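Local coordinates for pyruvate kinase (Pseudomonas aeruginosa, PDB 6QXL), which probably catalyses the last step of glycolysis, transferring the phosphoryl group of phosphoenolpyruvate to ADP to give pyruvate and ATP, at residues K73-F79 with V108-Y112; R83-Q87 with G103-V107; T423-D427 with E443-R447; G453-T459 with T472-V478. All blocks are in the same frame, centred on the assembly; numbering follows the deposited sequence.

Contact 1 of 4, residues K73-F79 with V108-Y112; sequences KIRIAKF and VGIDY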
loop_
_atom_site.group_PDB
_atom_site.type_symbol
_atom_site.label_atom_id
_atom_site.label_comp_id
_atom_site.label_asym_id
_atom_site.label_seq_id
_atom_site.Cartn_x
_atom_site.Cartn_y
_atom_site.Cartn_z
ATOM N N LYS A 73 26.396 11.955 35.839
ATOM C CA LYS A 73 25.232 12.316 36.630
ATOM C C LYS A 73 25.672 13.292 37.718
ATOM O O LYS A 73 26.715 13.098 38.393
ATOM C CB LYS A 73 24.603 11.102 37.238
ATOM C CG LYS A 73 23.209 11.351 37.762
ATOM C CD LYS A 73 22.614 10.056 38.355
ATOM C CE LYS A 73 21.096 10.036 38.317
ATOM N NZ LYS A 73 20.515 9.890 36.934
ATOM N N ILE A 74 24.930 14.413 37.788
ATOM C CA ILE A 74 25.317 15.473 38.725
ATOM C C ILE A 74 24.460 15.263 39.963
ATOM O O ILE A 74 23.229 15.193 39.878
ATOM C CB ILE A 74 25.040 16.855 38.134
ATOM C CG1 ILE A 74 25.721 17.041 36.785
ATOM C CG2 ILE A 74 25.390 17.924 39.115
ATOM C CD1 ILE A 74 25.112 18.171 35.976
ATOM N N ARG A 75 25.108 15.201 41.128
ATOM C CA ARG A 75 24.382 14.970 42.371
ATOM C C ARG A 75 24.682 16.092 43.355
ATOM O O ARG A 75 25.732 16.746 43.305
ATOM C CB ARG A 75 24.731 13.645 43.020
ATOM C CG ARG A 75 25.000 12.500 42.078
ATOM C CD ARG A 75 25.077 11.175 42.889
ATOM N NE ARG A 75 24.903 10.012 41.989
ATOM C CZ ARG A 75 23.797 9.248 41.879
ATOM N NH1 ARG A 75 22.718 9.435 42.624
ATOM N NH2 ARG A 75 23.768 8.292 40.971
ATOM N N ILE A 76 23.740 16.287 44.269
ATOM C CA ILE A 76 23.976 17.127 45.427
ATOM C C ILE A 76 24.846 16.419 46.467
ATOM O O ILE A 76 25.078 15.227 46.387
ATOM C CB ILE A 76 22.673 17.654 46.027
ATOM C CG1 ILE A 76 21.891 16.538 46.704
ATOM C CG2 ILE A 76 21.825 18.361 44.953
ATOM C CD1 ILE A 76 20.448 16.919 47.063
ATOM N N ALA A 77 25.321 17.183 47.418
ATOM C CA ALA A 77 26.138 16.675 48.533
ATOM C C ALA A 77 25.266 16.113 49.685
ATOM O O ALA A 77 24.084 15.853 49.495
ATOM C CB ALA A 77 27.094 17.761 49.012
ATOM N N LYS A 78 25.837 15.938 50.866
ATOM C CA LYS A 78 25.090 15.414 52.012
ATOM C C LYS A 78 24.429 16.514 52.838
ATOM O O LYS A 78 24.823 17.677 52.797
ATOM C CB LYS A 78 26.003 14.556 52.910
ATOM C CG LYS A 78 26.704 13.447 52.193
ATOM C CD LYS A 78 27.587 12.668 53.112
ATOM C CE LYS A 78 28.030 11.404 52.486
ATOM N NZ LYS A 78 29.182 10.793 53.214
ATOM N N PHE A 79 23.500 16.092 53.678
ATOM C CA PHE A 79 22.771 16.929 54.616
ATOM C C PHE A 79 23.192 16.559 56.025
ATOM O O PHE A 79 23.684 15.489 56.239
ATOM C CB PHE A 79 21.300 16.703 54.502
ATOM C CG PHE A 79 20.668 17.344 53.326
ATOM C CD1 PHE A 79 20.560 16.673 52.143
ATOM C CD2 PHE A 79 20.131 18.581 53.423
ATOM C CE1 PHE A 79 19.958 17.243 51.072
ATOM C CE2 PHE A 79 19.516 19.157 52.354
ATOM C CZ PHE A 79 19.432 18.491 51.175
ATOM N N VAL A 108 22.346 23.280 50.302
ATOM C CA VAL A 108 23.173 22.080 50.231
ATOM C C VAL A 108 24.342 22.373 49.298
ATOM O O VAL A 108 24.255 23.225 48.409
ATOM C CB VAL A 108 22.365 20.848 49.744
ATOM C CG1 VAL A 108 21.936 20.996 48.271
ATOM C CG2 VAL A 108 23.150 19.549 49.935
ATOM N N GLY A 109 25.435 21.673 49.521
ATOM C CA GLY A 109 26.590 21.769 48.678
ATOM C C GLY A 109 26.500 20.949 47.425
ATOM O O GLY A 109 25.607 20.112 47.290
ATOM N N ILE A 110 27.398 21.210 46.485
ATOM C CA ILE A 110 27.455 20.437 45.255
ATOM C C ILE A 110 28.901 20.442 44.741
ATOM O O ILE A 110 29.584 21.516 44.714
ATOM C CB ILE A 110 26.549 21.067 44.219
ATOM C CG1 ILE A 110 26.823 22.586 44.205
ATOM C CG2 ILE A 110 25.098 20.758 44.310
ATOM C CD1 ILE A 110 26.213 23.416 43.103
ATOM N N ASP A 111 29.361 19.237 44.389
ATOM C CA ASP A 111 30.770 19.119 43.952
ATOM C C ASP A 111 31.008 19.361 42.454
ATOM O O ASP A 111 31.936 18.880 41.896
ATOM C CB ASP A 111 31.315 17.757 44.354
ATOM C CG ASP A 111 32.832 17.739 44.443
ATOM O OD1 ASP A 111 33.506 18.817 44.434
ATOM O OD2 ASP A 111 33.347 16.609 44.535
ATOM N N TYR A 112 30.168 20.216 41.799
ATOM C CA TYR A 112 30.204 20.394 40.391
ATOM C C TYR A 112 30.121 21.889 40.023
ATOM O O TYR A 112 29.049 22.473 39.907
ATOM C CB TYR A 112 29.088 19.637 39.721
ATOM C CG TYR A 112 29.042 18.177 39.984
ATOM C CD1 TYR A 112 28.641 17.703 41.216
ATOM C CD2 TYR A 112 29.427 17.267 39.016
ATOM C CE1 TYR A 112 28.638 16.336 41.508
ATOM C CE2 TYR A 112 29.435 15.907 39.268
ATOM C CZ TYR A 112 28.989 15.444 40.488
ATOM O OH TYR A 112 29.002 14.112 40.732
HETATM O O HOH W 1 26.226 20.131 51.892
#
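Ala77 and Gly109 meet where the two segments run roughly antiparallel, their end-to-end directions 152° apart, and Ala77 N donates to Gly109 O at 2.9 Å. Strands 74-75 and 107-109 are the two edges of the mixed sheet in the small B domain of pyruvate kinase, the beta-barrel lid inserted into the TIM barrel, and here the chain just past strand 74-75 meets the end of strand 107-109. One water extends the link, donating to Lys78 O and accepting from Gly109 N. Small residues suit so close a backbone approach: Gly109 adds no bulk, and Ala77 CB lies only 3.3 Å from Gly109 O.

Val108 points its CB toward 73-79, and because CG2 is anti to the backbone N (CG1 at chi1 68°), that methyl sits over one face of the Phe79 ring, 4.2 Å from its centroid. The other methyl, Val108 CG1, reaches Ile76 CB at 4.1 Å. Phe92 and Phe94 of strand 91-95 continue this core, and Ile110 CG2 touches Ile76 CG2 at 4.1 Å. Arg75 turns its guanidinium away to His157 O. Toward the other end, Ile74 CG2 makes a CH-pi contact over one face of Tyr112, 4.0 Å from the ring centroid and 19° off its normal.

Contact 2 of 4, residues R83-Q87 with G103-V107; sequences RIELQ and GTQEV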
loop_
_atom_site.group_PDB
_atom_site.type_symbol
_atom_site.label_atom_id
_atom_site.label_comp_id
_atom_site.label_asym_id
_atom_site.label_seq_id
_atom_site.Cartn_x
_atom_site.Cartn_y
_atom_site.Cartn_z
ATOM N N ARG A 83 17.997 13.856 55.763
ATOM C CA ARG A 83 17.012 14.236 54.812
ATOM C C ARG A 83 16.281 15.471 55.247
ATOM O O ARG A 83 16.286 15.808 56.381
ATOM C CB ARG A 83 16.045 13.065 54.681
ATOM C CG ARG A 83 14.919 13.247 53.693
ATOM C CD ARG A 83 14.085 12.005 53.605
ATOM N NE ARG A 83 13.386 11.696 54.844
ATOM C CZ ARG A 83 12.231 12.230 55.221
ATOM N NH1 ARG A 83 11.675 11.857 56.368
ATOM N NH2 ARG A 83 11.638 13.139 54.463
ATOM N N ILE A 84 15.721 16.189 54.310
ATOM C CA ILE A 84 14.876 17.345 54.606
ATOM C C ILE A 84 13.594 17.243 53.794
ATOM O O ILE A 84 13.488 16.450 52.869
ATOM C CB ILE A 84 15.558 18.709 54.293
ATOM C CG1 ILE A 84 15.918 18.801 52.786
ATOM C CG2 ILE A 84 16.809 18.904 55.122
ATOM C CD1 ILE A 84 16.085 20.213 52.262
ATOM N N GLU A 85 12.638 18.090 54.128
ATOM C CA GLU A 85 11.371 18.196 53.431
ATOM C C GLU A 85 11.154 19.633 53.015
ATOM O O GLU A 85 11.342 20.536 53.804
ATOM C CB GLU A 85 10.235 17.747 54.373
ATOM C CG GLU A 85 9.881 16.271 54.277
ATOM C CD GLU A 85 8.974 15.941 53.094
ATOM O OE1 GLU A 85 8.878 14.718 52.814
ATOM O OE2 GLU A 85 8.276 16.836 52.516
ATOM N N LEU A 86 10.723 19.836 51.779
ATOM C CA LEU A 86 10.552 21.171 51.200
ATOM C C LEU A 86 9.144 21.364 50.724
ATOM O O LEU A 86 8.535 20.437 50.197
ATOM C CB LEU A 86 11.513 21.409 50.024
ATOM C CG LEU A 86 13.000 21.494 50.302
ATOM C CD1 LEU A 86 13.793 21.424 48.986
ATOM C CD2 LEU A 86 13.280 22.804 51.036
ATOM N N GLN A 87 8.646 22.591 50.920
ATOM C CA GLN A 87 7.294 22.968 50.546
ATOM C C GLN A 87 7.337 23.970 49.393
ATOM O O GLN A 87 8.296 24.723 49.215
ATOM C CB GLN A 87 6.563 23.560 51.719
ATOM C CG GLN A 87 6.422 22.589 52.871
ATOM C CD GLN A 87 5.546 23.143 53.974
ATOM O OE1 GLN A 87 4.570 23.901 53.756
ATOM N NE2 GLN A 87 5.863 22.743 55.213
ATOM N N GLY A 103 24.587 20.037 54.913
ATOM C CA GLY A 103 23.397 20.516 54.236
ATOM C C GLY A 103 22.305 20.828 55.250
ATOM O O GLY A 103 22.194 20.172 56.287
ATOM N N THR A 104 21.546 21.877 54.989
ATOM C CA THR A 104 20.492 22.289 55.890
ATOM C C THR A 104 19.198 22.407 55.128
ATOM O O THR A 104 19.117 22.071 53.954
ATOM C CB THR A 104 20.830 23.662 56.514
ATOM O OG1 THR A 104 20.628 24.689 55.527
ATOM C CG2 THR A 104 22.266 23.671 57.031
ATOM N N GLN A 105 18.177 22.906 55.804
ATOM C CA GLN A 105 16.884 23.181 55.207
ATOM C C GLN A 105 16.926 24.304 54.165
ATOM O O GLN A 105 15.971 24.474 53.414
ATOM C CB GLN A 105 15.947 23.573 56.394
ATOM C CG GLN A 105 14.509 23.924 56.054
ATOM C CD GLN A 105 13.679 22.720 55.704
ATOM O OE1 GLN A 105 13.876 21.574 56.226
ATOM N NE2 GLN A 105 12.738 22.930 54.781
ATOM N N GLU A 106 18.017 25.086 54.129
ATOM C CA GLU A 106 18.112 26.234 53.245
ATOM C C GLU A 106 19.164 26.114 52.152
ATOM O O GLU A 106 19.099 26.830 51.136
ATOM C CB GLU A 106 18.397 27.493 54.037
ATOM C CG GLU A 106 17.327 27.858 55.057
ATOM C CD GLU A 106 17.835 28.852 56.094
ATOM O OE1 GLU A 106 18.387 29.862 55.610
ATOM O OE2 GLU A 106 17.719 28.627 57.352
ATOM N N VAL A 107 20.150 25.236 52.326
ATOM C CA VAL A 107 21.231 25.126 51.374
ATOM C C VAL A 107 21.859 23.752 51.447
ATOM O O VAL A 107 21.926 23.158 52.521
ATOM C CB VAL A 107 22.315 26.234 51.613
ATOM C CG1 VAL A 107 22.914 26.118 53.008
ATOM C CG2 VAL A 107 23.403 26.154 50.570
#
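Gln105 lays its side-chain amide over strand 83-86, with OE1 beside Ile84 CB at 3.8 Å and NE2 against Leu86 CD2, also at 3.8 Å. It belongs to the loop between strands 91-95 and 107-109 of the B domain's beta structure, whose last part is an ST turn at Thr104. The side chain sets out with CG opposite the backbone N (chi1 180°) and then bends at chi2 (74°), which swings the amide back to the strand. There NE2 donates to Glu85 O at 2.9 Å with an almost straight N-H...O angle of 169°, and the acceptor lies close to the amide plane.

Glutamine suits the place because it is long enough to span from loop to strand and carries a donor. The backbones of Ile84 and Leu86 already pair with strand 152-155, so Gln105 serves the carbonyl of the residue between them. Ile84 and Leu86 supply the apolar floor, backed by Phe92 and Leu154, and Ile84 CD1 also comes within 3.9 Å of Thr104 O. Glu85 points away from the loop, its OE1 in a salt bridge with Arg83 NH2. The loop itself is held by Thr104 OG1, which accepts from Glu106 N at 3.0 Å and from Val107 N at 3.3 Å.

Contact 3 of 4, residues T423-D427 with E443-R447; sequences TIPFD and ELLKR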
loop_
_atom_site.group_PDB
_atom_site.type_symbol
_atom_site.label_atom_id
_atom_site.label_comp_id
_atom_site.label_asym_id
_atom_site.label_seq_id
_atom_site.Cartn_x
_atom_site.Cartn_y
_atom_site.Cartn_z
ATOM N N THR A 423 19.165 -19.715 23.111
ATOM C CA THR A 423 20.479 -20.331 22.960
ATOM C C THR A 423 20.373 -21.851 23.019
ATOM O O THR A 423 19.676 -22.411 23.879
ATOM C CB THR A 423 21.409 -19.915 24.080
ATOM O OG1 THR A 423 21.496 -18.495 24.117
ATOM C CG2 THR A 423 22.769 -20.441 23.833
ATOM N N ILE A 424 21.079 -22.499 22.097
ATOM C CA ILE A 424 21.299 -23.937 22.147
ATOM C C ILE A 424 22.812 -24.170 22.077
ATOM O O ILE A 424 23.411 -23.975 21.020
ATOM C CB ILE A 424 20.643 -24.667 20.970
ATOM C CG1 ILE A 424 19.121 -24.442 20.938
ATOM C CG2 ILE A 424 20.979 -26.142 21.040
ATOM C CD1 ILE A 424 18.325 -25.211 21.943
ATOM N N PRO A 425 23.440 -24.607 23.188
ATOM C CA PRO A 425 24.893 -24.842 23.127
ATOM C C PRO A 425 25.189 -26.029 22.198
ATOM O O PRO A 425 24.461 -27.056 22.242
ATOM C CB PRO A 425 25.282 -25.152 24.572
ATOM C CG PRO A 425 24.089 -24.813 25.388
ATOM C CD PRO A 425 22.889 -24.992 24.492
ATOM N N PHE A 426 26.190 -25.847 21.342
ATOM C CA PHE A 426 26.423 -26.751 20.231
ATOM C C PHE A 426 27.756 -26.427 19.590
ATOM O O PHE A 426 28.098 -25.246 19.407
ATOM C CB PHE A 426 25.287 -26.609 19.223
ATOM C CG PHE A 426 25.285 -27.622 18.117
ATOM C CD1 PHE A 426 25.910 -27.321 16.925
ATOM C CD2 PHE A 426 24.563 -28.831 18.237
ATOM C CE1 PHE A 426 25.886 -28.232 15.866
ATOM C CE2 PHE A 426 24.514 -29.713 17.185
ATOM C CZ PHE A 426 25.146 -29.418 15.993
ATOM N N ASP A 427 28.522 -27.484 19.297
ATOM C CA ASP A 427 29.837 -27.355 18.677
ATOM C C ASP A 427 29.892 -28.189 17.410
ATOM O O ASP A 427 30.224 -29.373 17.468
ATOM C CB ASP A 427 30.972 -27.774 19.619
ATOM C CG ASP A 427 32.343 -27.345 19.096
ATOM O OD1 ASP A 427 32.412 -26.781 17.967
ATOM O OD2 ASP A 427 33.347 -27.562 19.816
ATOM N N GLU A 443 18.805 -31.785 19.031
ATOM C CA GLU A 443 18.678 -30.821 20.122
ATOM C C GLU A 443 17.259 -30.243 20.244
ATOM O O GLU A 443 16.775 -30.023 21.348
ATOM C CB GLU A 443 19.694 -29.693 19.943
ATOM C CG GLU A 443 21.152 -30.130 20.076
ATOM C CD GLU A 443 21.550 -30.479 21.503
ATOM O OE1 GLU A 443 21.349 -29.634 22.352
ATOM O OE2 GLU A 443 22.052 -31.586 21.758
ATOM N N LEU A 444 16.584 -30.015 19.128
ATOM C CA LEU A 444 15.206 -29.539 19.188
ATOM C C LEU A 444 14.215 -30.649 19.479
ATOM O O LEU A 444 13.202 -30.422 20.131
ATOM C CB LEU A 444 14.818 -28.808 17.894
ATOM C CG LEU A 444 15.638 -27.587 17.487
ATOM C CD1 LEU A 444 15.001 -26.982 16.250
ATOM C CD2 LEU A 444 15.719 -26.547 18.604
ATOM N N LEU A 445 14.484 -31.845 18.985
ATOM C CA LEU A 445 13.638 -33.003 19.317
ATOM C C LEU A 445 13.691 -33.328 20.812
ATOM O O LEU A 445 12.635 -33.593 21.407
ATOM C CB LEU A 445 14.060 -34.217 18.507
ATOM C CG LEU A 445 13.600 -34.213 17.048
ATOM C CD1 LEU A 445 14.570 -35.100 16.244
ATOM C CD2 LEU A 445 12.123 -34.652 16.921
ATOM N N LYS A 446 14.891 -33.275 21.408
ATOM C CA LYS A 446 15.041 -33.441 22.867
ATOM C C LYS A 446 14.096 -32.507 23.624
ATOM O O LYS A 446 13.413 -32.927 24.546
ATOM C CB LYS A 446 16.475 -33.138 23.331
ATOM C CG LYS A 446 17.502 -34.207 23.087
ATOM C CD LYS A 446 18.893 -33.704 23.485
ATOM C CE LYS A 446 19.920 -34.761 23.140
ATOM N NZ LYS A 446 21.241 -34.656 23.864
ATOM N N ARG A 447 14.040 -31.252 23.195
ATOM C CA ARG A 447 13.296 -30.232 23.917
ATOM C C ARG A 447 11.832 -30.187 23.540
ATOM O O ARG A 447 11.087 -29.397 24.102
ATOM C CB ARG A 447 13.956 -28.874 23.703
ATOM C CG ARG A 447 15.413 -28.830 24.169
ATOM C CD ARG A 447 16.042 -27.525 23.772
ATOM N NE ARG A 447 17.322 -27.240 24.402
ATOM C CZ ARG A 447 18.485 -27.793 24.073
ATOM N NH1 ARG A 447 18.566 -28.733 23.130
ATOM N NH2 ARG A 447 19.599 -27.384 24.691
#
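Ile424 meets Arg447 and Glu443 through apolar carbon laid against charged groups. The tip of the isoleucine, CD1, stands over the centre of one guanidinium face of Arg447, 3.3 Å from NE, a tight approach in which a methyl covers the flat of the cation while its N-H edge remains available for bonding. Pro425 CD lies further along the same group, 4.1 Å from NH2. Placed opposite the backbone N, the second branch, Ile424 CG2, faces the helix and packs on Glu443 CB, and it lies 3.7 Å from Glu443 OE1. A beta-branched residue thus serves two neighbours at once. Phe426 CD2 adds a contact of 4.1 Å with Glu443 CG, and Leu444 CD2 approaches Ile424 CD1 more loosely.

The polar interactions lie within 443-447 and fix the surface that Ile424 meets. Arg447 is extended from CG to NE, and its NH1 grips Glu443 twice: it donates to OE1 at 3.0 Å, a salt bridge, and to the backbone O at 2.8 Å. Both acceptors lie close to the guanidinium plane, so the two bonds hold the group's face steady beneath the methyl. Lys446 makes a long ion pair with the other carboxylate oxygen.

Phe426 also meets Tyr405 edge-to-face and rests on Ala439 and Ala440, while the buried Leu444 reaches Ala379 and Ile381. The arrangement is that of a helix packed on a parallel sheet, here the beta-alpha-beta crossover in which helix 436-446 links edge strand 421-425 to strand 455-461 of the alpha/beta domain.

Contact 4 of 4, residues G453-T459 with T472-V478; sequences GDWVILT and TMKVLHV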
loop_
_atom_site.group_PDB
_atom_site.type_symbol
_atom_site.label_atom_id
_atom_site.label_comp_id
_atom_site.label_asym_id
_atom_site.label_seq_id
_atom_site.Cartn_x
_atom_site.Cartn_y
_atom_site.Cartn_z
ATOM N N GLY A 453 7.770 -34.697 10.921
ATOM C CA GLY A 453 6.794 -34.076 10.025
ATOM C C GLY A 453 6.915 -32.560 9.917
ATOM O O GLY A 453 6.570 -31.988 8.880
ATOM N N ASP A 454 7.413 -31.921 10.970
ATOM C CA ASP A 454 7.714 -30.509 10.919
ATOM C C ASP A 454 8.926 -30.238 10.025
ATOM O O ASP A 454 9.740 -31.119 9.779
ATOM C CB ASP A 454 7.999 -29.959 12.329
ATOM C CG ASP A 454 6.790 -30.014 13.255
ATOM O OD1 ASP A 454 5.629 -29.974 12.779
ATOM O OD2 ASP A 454 7.009 -30.094 14.490
ATOM N N TRP A 455 9.007 -29.009 9.534
ATOM C CA TRP A 455 10.147 -28.536 8.761
ATOM C C TRP A 455 10.949 -27.529 9.558
ATOM O O TRP A 455 10.471 -26.957 10.515
ATOM C CB TRP A 455 9.664 -27.869 7.473
ATOM C CG TRP A 455 9.040 -28.775 6.510
ATOM C CD1 TRP A 455 7.751 -29.229 6.518
ATOM C CD2 TRP A 455 9.661 -29.321 5.368
ATOM N NE1 TRP A 455 7.529 -30.053 5.434
ATOM C CE2 TRP A 455 8.691 -30.130 4.710
ATOM C CE3 TRP A 455 10.949 -29.230 4.829
ATOM C CZ2 TRP A 455 8.973 -30.834 3.553
ATOM C CZ3 TRP A 455 11.236 -29.940 3.672
ATOM C CH2 TRP A 455 10.240 -30.722 3.037
ATOM N N VAL A 456 12.163 -27.277 9.112
ATOM C CA VAL A 456 13.095 -26.439 9.844
ATOM C C VAL A 456 14.025 -25.756 8.854
ATOM O O VAL A 456 14.281 -26.282 7.788
ATOM C CB VAL A 456 13.858 -27.328 10.883
ATOM C CG1 VAL A 456 15.376 -27.177 10.918
ATOM C CG2 VAL A 456 13.281 -27.042 12.229
ATOM N N ILE A 457 14.557 -24.619 9.251
ATOM C CA ILE A 457 15.560 -23.929 8.441
ATOM C C ILE A 457 16.890 -24.037 9.160
ATOM O O ILE A 457 16.956 -23.813 10.366
ATOM C CB ILE A 457 15.227 -22.439 8.225
ATOM C CG1 ILE A 457 14.028 -22.318 7.292
ATOM C CG2 ILE A 457 16.421 -21.682 7.661
ATOM C CD1 ILE A 457 13.591 -20.898 7.028
ATOM N N LEU A 458 17.942 -24.378 8.428
ATOM C CA LEU A 458 19.273 -24.368 8.983
ATOM C C LEU A 458 20.106 -23.401 8.190
ATOM O O LEU A 458 20.076 -23.422 6.964
ATOM C CB LEU A 458 19.876 -25.774 8.936
ATOM C CG LEU A 458 21.168 -25.950 9.749
ATOM C CD1 LEU A 458 21.268 -27.369 10.245
ATOM C CD2 LEU A 458 22.424 -25.596 8.970
ATOM N N THR A 459 20.859 -22.560 8.884
ATOM C CA THR A 459 21.805 -21.661 8.227
ATOM C C THR A 459 23.191 -21.898 8.758
ATOM O O THR A 459 23.370 -22.207 9.939
ATOM C CB THR A 459 21.449 -20.155 8.435
ATOM O OG1 THR A 459 21.607 -19.780 9.811
ATOM C CG2 THR A 459 19.999 -19.875 7.986
ATOM N N THR A 472 24.613 -20.014 3.626
ATOM C CA THR A 472 23.839 -21.148 3.173
ATOM C C THR A 472 22.538 -21.217 3.945
ATOM O O THR A 472 22.519 -20.973 5.145
ATOM C CB THR A 472 24.633 -22.467 3.396
ATOM O OG1 THR A 472 25.914 -22.376 2.748
ATOM C CG2 THR A 472 23.867 -23.711 2.896
ATOM N N MET A 473 21.462 -21.597 3.276
ATOM C CA MET A 473 20.173 -21.774 3.910
ATOM C C MET A 473 19.631 -23.080 3.419
ATOM O O MET A 473 19.554 -23.282 2.217
ATOM C CB MET A 473 19.211 -20.639 3.506
ATOM C CG MET A 473 17.835 -20.704 4.166
ATOM S SD MET A 473 16.642 -19.514 3.526
ATOM C CE MET A 473 15.841 -20.542 2.295
ATOM N N LYS A 474 19.247 -23.963 4.333
ATOM C CA LYS A 474 18.674 -25.258 3.975
ATOM C C LYS A 474 17.327 -25.374 4.618
ATOM O O LYS A 474 17.117 -24.897 5.722
ATOM C CB LYS A 474 19.545 -26.428 4.476
ATOM C CG LYS A 474 20.852 -26.664 3.718
ATOM C CD LYS A 474 21.753 -27.688 4.400
ATOM C CE LYS A 474 22.577 -28.577 3.434
ATOM N NZ LYS A 474 21.832 -29.848 3.192
ATOM N N VAL A 475 16.412 -26.043 3.951
ATOM C CA VAL A 475 15.092 -26.320 4.494
ATOM C C VAL A 475 14.981 -27.844 4.619
ATOM O O VAL A 475 15.022 -28.557 3.622
ATOM C CB VAL A 475 13.997 -25.739 3.573
ATOM C CG1 VAL A 475 12.599 -26.113 4.044
ATOM C CG2 VAL A 475 14.139 -24.237 3.494
ATOM N N LEU A 476 14.848 -28.321 5.850
ATOM C CA LEU A 476 14.962 -29.737 6.173
ATOM C C LEU A 476 13.685 -30.261 6.781
ATOM O O LEU A 476 13.018 -29.563 7.523
ATOM C CB LEU A 476 16.117 -29.969 7.135
ATOM C CG LEU A 476 17.443 -29.324 6.731
ATOM C CD1 LEU A 476 18.484 -29.496 7.855
ATOM C CD2 LEU A 476 17.947 -29.876 5.417
ATOM N N HIS A 477 13.349 -31.498 6.449
ATOM C CA HIS A 477 12.130 -32.152 6.915
ATOM C C HIS A 477 12.519 -33.077 8.072
ATOM O O HIS A 477 13.328 -33.982 7.899
ATOM C CB HIS A 477 11.473 -32.942 5.778
ATOM C CG HIS A 477 10.051 -33.326 6.027
ATOM N ND1 HIS A 477 9.359 -34.187 5.203
ATOM C CD2 HIS A 477 9.183 -32.960 6.992
ATOM C CE1 HIS A 477 8.120 -34.332 5.644
ATOM N NE2 HIS A 477 7.989 -33.607 6.738
ATOM N N VAL A 478 11.964 -32.826 9.247
ATOM C CA VAL A 478 12.302 -33.593 10.433
ATOM C C VAL A 478 11.691 -34.989 10.293
ATOM O O VAL A 478 10.469 -35.139 10.213
ATOM C CB VAL A 478 11.794 -32.885 11.703
ATOM C CG1 VAL A 478 11.964 -33.777 12.925
ATOM C CG2 VAL A 478 12.539 -31.573 11.899
#
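Val456 and Leu476 bond reciprocally through their backbones, and Leu458 and Lys474 do the same; Leu476 N to Val456 O, for example, measures 2.9 Å and is nearly straight at 172°. Beyond these hydrogen-bonded pairs, Val478 N donates to Asp454 O, and Gly453 N closes the end by donating to Val478 O at 2.8 Å. Glycine fits at Gly453 because its backbone angles, with a positive phi, would press a side chain against the preceding carbonyl. A weak bond of 3.0 Å runs from His477 NE2 to Gly453 O.

These bonds make 455-461 and 470-477 a beta hairpin that forms the last two strands of the sheet of the alpha/beta domain. The sheet continues into a second subunit through Thr472, Met473 and Lys474, and Lys474 NZ forms a salt bridge with Asp462 of that subunit.

At the non-hydrogen-bonded pair Trp455 and His477, the imidazole lies flat on the indole: an offset stack of the imidazole of His477 and the five-membered ring of Trp455, centroids 4.2 Å apart and planes at 1°. A chi1 of -164° carries the imidazole of His477 over the indole, and its CB lies 3.6 Å from the centroid of the six-membered ring of Trp455. Two flat residues suit this partly exposed end of the ladder. On the same face, Val475 CG1 touches Trp455 CE3 at 3.6 Å, and Ile457 CG2 meets Met473 CG at 3.9 Å; Ile457 and Met473 pack on Ser367 of helix 359-373. Toward helix 436-446, the opposite face carries Leu458 and Leu476, where Leu476 CD1 reaches Leu458 CB at 4.1 Å.

How the contacts relate
From the N terminus the chain lays down the first three strands of the TIM barrel and then enters the B domain, where contact 1 closes a loop between 73-79 and 108-112. Contact 2 closes a shorter one inside it; the two touch through Phe79, whose ring packs on Ile84 and Thr104. Contact 1 joins the two ends of the mixed sheet, and contact 2 joins strand 83-86 to the loop leading into 107-109. The chain then completes the TIM barrel and reaches the alpha/beta domain, on the far side of the chain's centre. There contacts 3 and 4 follow in series: the first joins a helix to one edge of the sheet, the second forms the hairpin at the other edge within the chain. Leu445 touches Val478 between them.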